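Local structure of S-layer domain-containing protein (Ruminiclostridium thermocellum ATCC 27405, 4QVS) at residues A7-D12 / V58-G63; A32-A37 / V49-V54; G63-F68 / F88-S93. The protein is of unknown function but carries a concanavalin A-like lectin/glucanase domain, a fold often associated with carbohydrate binding. All blocks are in the same frame, centred on the assembly; numbering follows the deposited sequence.

Interaction 1: A7-D12 / V58-G63; sequences AWYMFD and VALPDG. With NA (sodium ion), chain C.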
loop_
_atom_site.group_PDB
_atom_site.type_symbol
_atom_site.label_atom_id
_atom_site.label_comp_id
_atom_site.label_asym_id
_atom_site.label_seq_id
_atom_site.Cartn_x
_atom_site.Cartn_y
_atom_site.Cartn_z
ATOM N N ALA A 7 -1.584 28.454 -3.744
ATOM C CA ALA A 7 -2.967 28.449 -4.142
ATOM C C ALA A 7 -3.823 27.428 -3.387
ATOM O O ALA A 7 -3.320 26.446 -2.798
ATOM C CB ALA A 7 -3.039 28.164 -5.621
ATOM N N TRP A 8 -5.128 27.663 -3.462
ATOM C CA TRP A 8 -6.133 26.796 -2.868
ATOM C C TRP A 8 -7.449 26.836 -3.647
ATOM O O TRP A 8 -8.189 27.805 -3.569
ATOM C CB TRP A 8 -6.371 27.210 -1.407
ATOM C CG TRP A 8 -7.329 26.360 -0.682
ATOM C CD1 TRP A 8 -7.851 25.179 -1.085
ATOM C CD2 TRP A 8 -7.776 26.550 0.694
ATOM N NE1 TRP A 8 -8.654 24.638 -0.059
ATOM C CE2 TRP A 8 -8.621 25.473 1.020
ATOM C CE3 TRP A 8 -7.571 27.554 1.649
ATOM C CZ2 TRP A 8 -9.245 25.346 2.297
ATOM C CZ3 TRP A 8 -8.201 27.434 2.918
ATOM C CH2 TRP A 8 -9.023 26.340 3.214
ATOM N N TYR A 9 -7.749 25.745 -4.350
ATOM C CA TYR A 9 -8.995 25.588 -5.086
ATOM C C TYR A 9 -9.956 24.730 -4.248
ATOM O O TYR A 9 -9.719 23.543 -4.023
ATOM C CB TYR A 9 -8.742 24.994 -6.466
ATOM C CG TYR A 9 -7.920 25.958 -7.309
ATOM C CD1 TYR A 9 -8.516 27.103 -7.886
ATOM C CD2 TYR A 9 -6.564 25.805 -7.431
ATOM C CE1 TYR A 9 -7.776 28.047 -8.589
ATOM C CE2 TYR A 9 -5.821 26.729 -8.181
ATOM C CZ TYR A 9 -6.435 27.844 -8.740
ATOM O OH TYR A 9 -5.664 28.733 -9.453
HETATM N N MSE A 10 -11.032 25.365 -3.804
HETATM C CA MSE A 10 -12.034 24.716 -2.966
HETATM C C MSE A 10 -13.122 24.195 -3.842
HETATM O O MSE A 10 -13.944 23.417 -3.398
HETATM C CB MSE A 10 -12.617 25.731 -1.993
HETATM C CG MSE A 10 -11.579 26.243 -1.012
HETATM SE SE MSE A 10 -12.559 27.435 0.217
HETATM C CE MSE A 10 -13.334 25.919 1.220
ATOM N N PHE A 11 -13.178 24.671 -5.089
ATOM C CA PHE A 11 -14.160 24.192 -6.047
ATOM C C PHE A 11 -15.608 24.151 -5.528
ATOM O O PHE A 11 -16.347 23.198 -5.845
ATOM C CB PHE A 11 -13.778 22.791 -6.550
ATOM C CG PHE A 11 -12.446 22.714 -7.241
ATOM C CD1 PHE A 11 -12.222 23.419 -8.445
ATOM C CD2 PHE A 11 -11.446 21.893 -6.778
ATOM C CE1 PHE A 11 -11.016 23.315 -9.097
ATOM C CE2 PHE A 11 -10.220 21.794 -7.447
ATOM C CZ PHE A 11 -10.009 22.532 -8.609
ATOM N N ASP A 12 -16.014 25.167 -4.753
ATOM C CA ASP A 12 -17.371 25.218 -4.189
ATOM C C ASP A 12 -18.397 25.930 -5.053
ATOM O O ASP A 12 -19.560 25.553 -5.048
ATOM C CB ASP A 12 -17.355 25.859 -2.798
ATOM C CG ASP A 12 -16.670 24.973 -1.765
ATOM O OD1 ASP A 12 -16.606 23.738 -1.988
ATOM O OD2 ASP A 12 -16.171 25.504 -0.763
ATOM N N VAL A 58 -9.406 19.670 -15.385
ATOM C CA VAL A 58 -9.327 21.004 -14.886
ATOM C C VAL A 58 -8.059 21.625 -15.402
ATOM O O VAL A 58 -6.998 21.023 -15.292
ATOM C CB VAL A 58 -9.284 21.004 -13.331
ATOM C CG1 VAL A 58 -9.201 22.421 -12.808
ATOM C CG2 VAL A 58 -10.527 20.289 -12.791
ATOM N N ALA A 59 -8.175 22.844 -15.943
ATOM C CA ALA A 59 -7.023 23.579 -16.386
ATOM C C ALA A 59 -6.687 24.540 -15.271
ATOM O O ALA A 59 -7.558 25.260 -14.773
ATOM C CB ALA A 59 -7.297 24.368 -17.688
ATOM N N LEU A 60 -5.423 24.550 -14.870
ATOM C CA LEU A 60 -4.948 25.461 -13.844
ATOM C C LEU A 60 -4.267 26.585 -14.594
ATOM O O LEU A 60 -3.868 26.412 -15.746
ATOM C CB LEU A 60 -3.952 24.763 -12.931
ATOM C CG LEU A 60 -4.551 23.620 -12.085
ATOM C CD1 LEU A 60 -3.453 22.827 -11.414
ATOM C CD2 LEU A 60 -5.473 24.178 -11.029
ATOM N N PRO A 61 -4.107 27.733 -13.954
ATOM C CA PRO A 61 -3.455 28.840 -14.726
ATOM C C PRO A 61 -1.962 28.589 -14.865
ATOM O O PRO A 61 -1.347 27.924 -13.997
ATOM C CB PRO A 61 -3.738 30.088 -13.879
ATOM C CG PRO A 61 -4.096 29.557 -12.505
ATOM C CD PRO A 61 -4.671 28.175 -12.673
ATOM N N ASP A 62 -1.394 29.067 -15.970
ATOM C CA ASP A 62 0.019 28.889 -16.284
ATOM C C ASP A 62 0.883 29.425 -15.161
ATOM O O ASP A 62 0.540 30.423 -14.567
ATOM C CB ASP A 62 0.410 29.690 -17.561
ATOM C CG ASP A 62 -0.391 29.300 -18.800
ATOM O OD1 ASP A 62 -1.185 28.329 -18.762
ATOM O OD2 ASP A 62 -0.226 29.990 -19.846
ATOM N N GLY A 63 2.017 28.792 -14.902
ATOM C CA GLY A 63 2.984 29.262 -13.904
ATOM C C GLY A 63 2.718 28.864 -12.449
ATOM O O GLY A 63 3.548 29.035 -11.582
HETATM NA NA NA C . -14.876 21.941 -1.906
HETATM O O HOH W 1 -13.771 22.799 -0.446
#
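Tyr9 and Leu60 both set CG beside the backbone N and opposite the carbonyl carbon (chi1 -65° and -66°), and these torsions bring the tyrosine ring and the CD2 methyl of Leu60 together. The two residues belong to strands 7-9 and 57-60 of an all-beta assembly consistent with the concanavalin A-like family. Their CA atoms lie 9.6 Å apart, so side chains alone bridge the gap. Leu60 presents its CD2 branch at a slant to the ring, 3.8 Å from Tyr9 CE2. Pro61, next in the chain, comes from the opposite direction, its CD 3.4 Å from Tyr9 OH. That hydroxyl is not left to carbon alone, because it hydrogen-bonds the backbone O of Gly30.

The second pairing lies nearer the metal. Phe11, which turns its backbone through a positive phi of 49°, aims its ring at Val58, and Phe11 CE1 meets Val58 CG1 at 4.2 Å. Tyr9 CB lies over one face of the Phe11 ring, offset toward the rim. Ala32 of the same chain touches both Tyr9 and Val58, and Phe204 of the second subunit also packs on Phe11 and Leu60.

Met10 and Asp12, on either side of Phe11 in sequence, bind a sodium ion at the subunit interface; its other ligands include the backbone O atoms of Asn45 and Asn47, a water and Asp202 OD1 of the second subunit. Selenomethionine Met10 gives its carbonyl, with O 2.3 Å from the sodium ion, and Asp12 gives one carboxylate oxygen, OD1, 2.5 Å from the same ion.

Interaction 2: A32-A37 / V49-V54; sequences AVLYSA and VSLDGV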
loop_
_atom_site.group_PDB
_atom_site.type_symbol
_atom_site.label_atom_id
_atom_site.label_comp_id
_atom_site.label_asym_id
_atom_site.label_seq_id
_atom_site.Cartn_x
_atom_site.Cartn_y
_atom_site.Cartn_z
ATOM N N ALA A 32 -9.095 28.550 -11.847
ATOM C CA ALA A 32 -9.038 27.199 -12.418
ATOM C C ALA A 32 -10.218 27.075 -13.368
ATOM O O ALA A 32 -11.260 27.630 -13.102
ATOM C CB ALA A 32 -9.122 26.131 -11.336
ATOM N N VAL A 33 -10.076 26.369 -14.484
ATOM C CA VAL A 33 -11.182 26.198 -15.380
ATOM C C VAL A 33 -11.570 24.731 -15.461
ATOM O O VAL A 33 -10.751 23.862 -15.783
ATOM C CB VAL A 33 -10.826 26.737 -16.810
ATOM C CG1 VAL A 33 -12.055 26.681 -17.701
ATOM C CG2 VAL A 33 -10.321 28.175 -16.706
ATOM N N LEU A 34 -12.858 24.473 -15.296
ATOM C CA LEU A 34 -13.401 23.120 -15.330
ATOM C C LEU A 34 -14.037 22.812 -16.672
ATOM O O LEU A 34 -14.824 23.609 -17.141
ATOM C CB LEU A 34 -14.518 22.973 -14.269
ATOM C CG LEU A 34 -15.304 21.638 -14.250
ATOM C CD1 LEU A 34 -14.342 20.479 -14.126
ATOM C CD2 LEU A 34 -16.355 21.554 -13.118
ATOM N N TYR A 35 -13.708 21.646 -17.240
ATOM C CA TYR A 35 -14.317 21.133 -18.454
ATOM C C TYR A 35 -14.993 19.814 -18.024
ATOM O O TYR A 35 -14.357 18.765 -17.924
ATOM C CB TYR A 35 -13.273 20.946 -19.549
ATOM C CG TYR A 35 -12.562 22.251 -19.916
ATOM C CD1 TYR A 35 -13.094 23.125 -20.848
ATOM C CD2 TYR A 35 -11.390 22.601 -19.290
ATOM C CE1 TYR A 35 -12.441 24.315 -21.188
ATOM C CE2 TYR A 35 -10.744 23.772 -19.585
ATOM C CZ TYR A 35 -11.277 24.624 -20.537
ATOM O OH TYR A 35 -10.585 25.743 -20.793
ATOM N N SER A 36 -16.293 19.895 -17.756
ATOM C CA SER A 36 -17.087 18.745 -17.313
ATOM C C SER A 36 -18.536 19.088 -17.472
ATOM O O SER A 36 -18.949 20.217 -17.161
ATOM C CB SER A 36 -16.807 18.442 -15.821
ATOM O OG SER A 36 -17.515 17.283 -15.426
ATOM N N ALA A 37 -19.318 18.168 -18.008
ATOM C CA ALA A 37 -20.734 18.424 -18.131
ATOM C C ALA A 37 -21.388 18.253 -16.754
ATOM O O ALA A 37 -22.514 18.651 -16.559
ATOM C CB ALA A 37 -21.368 17.499 -19.148
ATOM N N VAL A 49 -15.201 18.837 -7.539
ATOM C CA VAL A 49 -15.201 18.526 -8.977
ATOM C C VAL A 49 -15.480 17.044 -9.186
ATOM O O VAL A 49 -14.911 16.218 -8.484
ATOM C CB VAL A 49 -13.813 18.841 -9.600
ATOM C CG1 VAL A 49 -13.598 18.133 -10.926
ATOM C CG2 VAL A 49 -13.644 20.334 -9.740
ATOM N N SER A 50 -16.351 16.725 -10.150
ATOM C CA SER A 50 -16.611 15.352 -10.543
ATOM C C SER A 50 -16.275 15.152 -12.034
ATOM O O SER A 50 -17.004 15.662 -12.897
ATOM C CB SER A 50 -18.060 14.998 -10.340
ATOM O OG SER A 50 -18.179 13.610 -10.488
ATOM N N LEU A 51 -15.235 14.343 -12.297
ATOM C CA LEU A 51 -14.722 14.066 -13.653
ATOM C C LEU A 51 -15.230 12.720 -14.136
ATOM O O LEU A 51 -15.142 11.724 -13.395
ATOM C CB LEU A 51 -13.190 14.056 -13.625
ATOM C CG LEU A 51 -12.497 15.281 -12.995
ATOM C CD1 LEU A 51 -10.979 15.134 -13.016
ATOM C CD2 LEU A 51 -12.890 16.580 -13.696
ATOM N N ASP A 52 -15.729 12.680 -15.375
ATOM C CA ASP A 52 -16.335 11.488 -15.911
ATOM C C ASP A 52 -15.367 10.365 -16.249
ATOM O O ASP A 52 -15.789 9.247 -16.448
ATOM C CB ASP A 52 -17.246 11.796 -17.094
ATOM C CG ASP A 52 -16.486 12.402 -18.308
ATOM O OD1 ASP A 52 -15.243 12.497 -18.261
ATOM O OD2 ASP A 52 -17.176 12.772 -19.288
ATOM N N GLY A 53 -14.078 10.637 -16.273
ATOM C CA GLY A 53 -13.121 9.624 -16.649
ATOM C C GLY A 53 -13.073 9.420 -18.161
ATOM O O GLY A 53 -12.466 8.477 -18.631
ATOM N N VAL A 54 -13.729 10.287 -18.908
ATOM C CA VAL A 54 -13.806 10.165 -20.371
ATOM C C VAL A 54 -13.065 11.324 -20.999
ATOM O O VAL A 54 -12.122 11.124 -21.710
ATOM C CB VAL A 54 -15.269 10.159 -20.873
ATOM C CG1 VAL A 54 -15.334 10.069 -22.402
ATOM C CG2 VAL A 54 -16.026 9.002 -20.259
HETATM O O HOH W 2 -18.827 15.352 -17.624
#
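Strands 32-35 and 47-52, which belong to different sheets of the chain in a region consistent with the concanavalin A-like fold, meet through side chains where Leu34 lies against Val49 and Leu51, and the contact runs on into a polar corner built round Ser36. Strand 32-35 belongs to a three-stranded antiparallel sheet, whereas strand 47-52 pairs with strand 40-42 and, across the interface, with a strand of the second subunit. Between the two segments the CA atoms close from 8.0 Å at Leu34 and Val49 to 6.4 Å at Ser36 and Leu51.

A single methyl does the apolar work. With CG opposite its backbone N (chi1 174°), Leu34 brings CD1 against both partners, 4.0 Å from Val49 CG1 and 4.2 Å from Leu51 CD2. The Leu34 and Val49 side chains run antiparallel alongside each other, while Leu51 slants across from farther along its strand.

At the polar end, Ser36 OG stands 3.0 Å from Ser50 O. The bond is uncertain, because the one hydroxyl proton has a rival acceptor, and Asp56 OD2 is the stronger partner of this serine. Water 2 takes the N-H of Ala37 at 2.9 Å between its O and Ala37 N, and makes a weak link to Asp52 OD2. Asp52 itself closes an Asx turn: Val54 N donates to OD1 at 2.8 Å, nearly straight at 159° but from well above the carboxylate plane.

The chemistry thus grades from methyl packing to shared acceptors: Ser50 O takes Asn38 ND2 and possibly Ser36 OG, and Asp52 OD1 takes the N-H groups of Val54 and Asp55. The rotation of the Ser36 hydroxyl may therefore be less firmly fixed than the aspartate that shapes the turn.

Interaction 3: G63-F68 / F88-S93; sequences GIAGTF and FDFFDS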
loop_
_atom_site.group_PDB
_atom_site.type_symbol
_atom_site.label_atom_id
_atom_site.label_comp_id
_atom_site.label_asym_id
_atom_site.label_seq_id
_atom_site.Cartn_x
_atom_site.Cartn_y
_atom_site.Cartn_z
ATOM N N GLY A 63 2.017 28.792 -14.902
ATOM C CA GLY A 63 2.984 29.262 -13.904
ATOM C C GLY A 63 2.718 28.864 -12.449
ATOM O O GLY A 63 3.548 29.035 -11.582
ATOM N N ILE A 64 1.586 28.278 -12.187
ATOM C CA ILE A 64 1.231 28.033 -10.807
ATOM C C ILE A 64 2.280 27.275 -9.980
ATOM O O ILE A 64 2.451 27.607 -8.818
ATOM C CB ILE A 64 -0.205 27.487 -10.694
ATOM C CG1 ILE A 64 -0.660 27.613 -9.236
ATOM C CG2 ILE A 64 -0.334 26.075 -11.282
ATOM C CD1 ILE A 64 -2.148 27.402 -9.091
ATOM N N ALA A 65 3.045 26.360 -10.600
ATOM C CA ALA A 65 4.081 25.584 -9.882
ATOM C C ALA A 65 5.534 25.667 -10.363
ATOM O O ALA A 65 6.419 25.141 -9.681
ATOM C CB ALA A 65 3.678 24.115 -9.807
ATOM N N GLY A 66 5.812 26.346 -11.467
ATOM C CA GLY A 66 7.175 26.361 -12.022
ATOM C C GLY A 66 8.167 27.401 -11.530
ATOM O O GLY A 66 9.189 27.634 -12.179
ATOM N N THR A 67 7.908 28.017 -10.385
ATOM C CA THR A 67 8.825 29.033 -9.889
ATOM C C THR A 67 9.364 28.687 -8.509
ATOM O O THR A 67 9.925 29.534 -7.838
ATOM C CB THR A 67 8.133 30.414 -9.857
ATOM O OG1 THR A 67 9.125 31.441 -9.744
ATOM C CG2 THR A 67 7.134 30.528 -8.710
ATOM N N PHE A 68 9.226 27.433 -8.102
ATOM C CA PHE A 68 9.598 27.043 -6.761
ATOM C C PHE A 68 10.684 25.998 -6.744
ATOM O O PHE A 68 10.734 25.122 -7.603
ATOM C CB PHE A 68 8.374 26.479 -6.037
ATOM C CG PHE A 68 7.180 27.399 -6.020
ATOM C CD1 PHE A 68 7.331 28.790 -5.871
ATOM C CD2 PHE A 68 5.890 26.870 -6.050
ATOM C CE1 PHE A 68 6.220 29.636 -5.826
ATOM C CE2 PHE A 68 4.778 27.711 -5.994
ATOM C CZ PHE A 68 4.941 29.095 -5.890
ATOM N N PHE A 88 -2.462 14.698 -11.859
ATOM C CA PHE A 88 -2.044 16.063 -12.198
ATOM C C PHE A 88 -0.803 16.042 -13.112
ATOM O O PHE A 88 -0.026 15.068 -13.150
ATOM C CB PHE A 88 -1.868 17.025 -10.996
ATOM C CG PHE A 88 -0.679 16.755 -10.128
ATOM C CD1 PHE A 88 0.615 16.933 -10.586
ATOM C CD2 PHE A 88 -0.859 16.397 -8.780
ATOM C CE1 PHE A 88 1.703 16.693 -9.784
ATOM C CE2 PHE A 88 0.224 16.195 -7.972
ATOM C CZ PHE A 88 1.503 16.337 -8.455
ATOM N N ASP A 89 -0.590 17.139 -13.804
ATOM C CA ASP A 89 0.540 17.225 -14.751
ATOM C C ASP A 89 0.840 18.687 -14.928
ATOM O O ASP A 89 -0.046 19.473 -15.187
ATOM C CB ASP A 89 0.170 16.471 -16.013
ATOM C CG ASP A 89 1.170 16.607 -17.129
ATOM O OD1 ASP A 89 2.356 16.845 -16.916
ATOM O OD2 ASP A 89 0.749 16.330 -18.254
ATOM N N PHE A 90 2.085 19.037 -14.622
ATOM C CA PHE A 90 2.602 20.356 -14.756
ATOM C C PHE A 90 3.777 20.146 -15.682
ATOM O O PHE A 90 4.708 19.386 -15.390
ATOM C CB PHE A 90 3.038 20.966 -13.433
ATOM C CG PHE A 90 1.908 21.130 -12.447
ATOM C CD1 PHE A 90 1.101 22.246 -12.465
ATOM C CD2 PHE A 90 1.649 20.138 -11.513
ATOM C CE1 PHE A 90 0.057 22.387 -11.543
ATOM C CE2 PHE A 90 0.613 20.272 -10.584
ATOM C CZ PHE A 90 -0.184 21.392 -10.605
ATOM N N PHE A 91 3.729 20.822 -16.818
ATOM C CA PHE A 91 4.702 20.567 -17.883
ATOM C C PHE A 91 5.121 21.857 -18.616
ATOM O O PHE A 91 4.389 22.823 -18.648
ATOM C CB PHE A 91 4.071 19.554 -18.864
ATOM C CG PHE A 91 2.751 20.010 -19.483
ATOM C CD1 PHE A 91 1.555 19.881 -18.797
ATOM C CD2 PHE A 91 2.719 20.540 -20.773
ATOM C CE1 PHE A 91 0.366 20.294 -19.350
ATOM C CE2 PHE A 91 1.525 20.969 -21.345
ATOM C CZ PHE A 91 0.343 20.842 -20.644
ATOM N N ASP A 92 6.337 21.848 -19.139
ATOM C CA ASP A 92 6.932 22.962 -19.888
ATOM C C ASP A 92 6.048 23.263 -21.081
ATOM O O ASP A 92 5.690 22.346 -21.815
ATOM C CB ASP A 92 8.339 22.530 -20.367
ATOM C CG ASP A 92 9.017 23.544 -21.321
ATOM O OD1 ASP A 92 8.724 24.735 -21.272
ATOM O OD2 ASP A 92 9.855 23.137 -22.136
ATOM N N SER A 93 5.657 24.524 -21.257
ATOM C CA SER A 93 4.867 24.892 -22.429
ATOM C C SER A 93 5.733 24.814 -23.735
ATOM O O SER A 93 5.202 24.651 -24.834
ATOM C CB SER A 93 4.253 26.294 -22.264
ATOM O OG SER A 93 5.246 27.322 -22.275
#
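Ala65 sets its CB methyl over one face of the Phe90 ring, 4.1 Å from Phe90 CD1 and displaced toward the rim. Ile64 completes the first shell with its CG2 methyl, which arrives obliquely and stops 3.7 Å from Phe90 CE1. Both residues belong to the irregular 63-68 link between strands 57-60 and 71-79, and Phe90 to strand 85-91, the end strand, within this chain, of a four-stranded antiparallel sheet in the concanavalin A-like domain. The contact is wholly apolar: two aliphatic groups on one buried ring.

The Ile64 torsions explain why the beta-branch, not the longer arm, does the touching. CG1 lies opposite the backbone N (chi1 -165°) and CD1 continues outstretched, which carries that arm off toward strand 7-9, where it packs on Ala7 and Tyr9. CG2 is left between the backbone N and the carbonyl carbon, and from there it faces the phenylalanine. Gly63, at a positive phi, turns the chain just before it.

Phe90 is aimed by its own first torsion: chi1 of -62°, with CG opposite the carbonyl carbon, directs the ring toward Ile64 and Ala65. It also packs on Ile73 of strand 71-79, and its backbone bonds to Met100 on the neighbouring strand keep it in place. Farther out, the second subunit adds a strand that pairs with residues 88-91 and extends the sheet; its Ile206 packs on Ile64, and its His183 hydrogen-bonds Asp89 and stacks with Phe91.

Within strand 85-91 itself, Phe88 CE1 lies at the edge of the Phe90 ring, in its plane, 3.8 Å from Phe90 CE2.

How the interactions relate
All three contacts are buried and lean on the second subunit, but their chemistry shifts with position. Interaction 1 is central: its strand 57-60 pairs with strand 32-35 of interaction 2, Ala59 O probably accepting from Val33 N at 2.8 Å, and Gly63 is common to it and interaction 3. Interaction 2 is nested within the chain loop that interaction 1 closes. Apolar packing borders a sodium site in interaction 1 and a margin of serine, aspartate and water in interaction 2, whereas interaction 3 is wholly apolar; Leu60 CD1 lies 3.5 Å from Phe90 CE1, which joins it to interaction 1. Interactions 2 and 3 do not touch, their nearest atoms being about 7 Å apart.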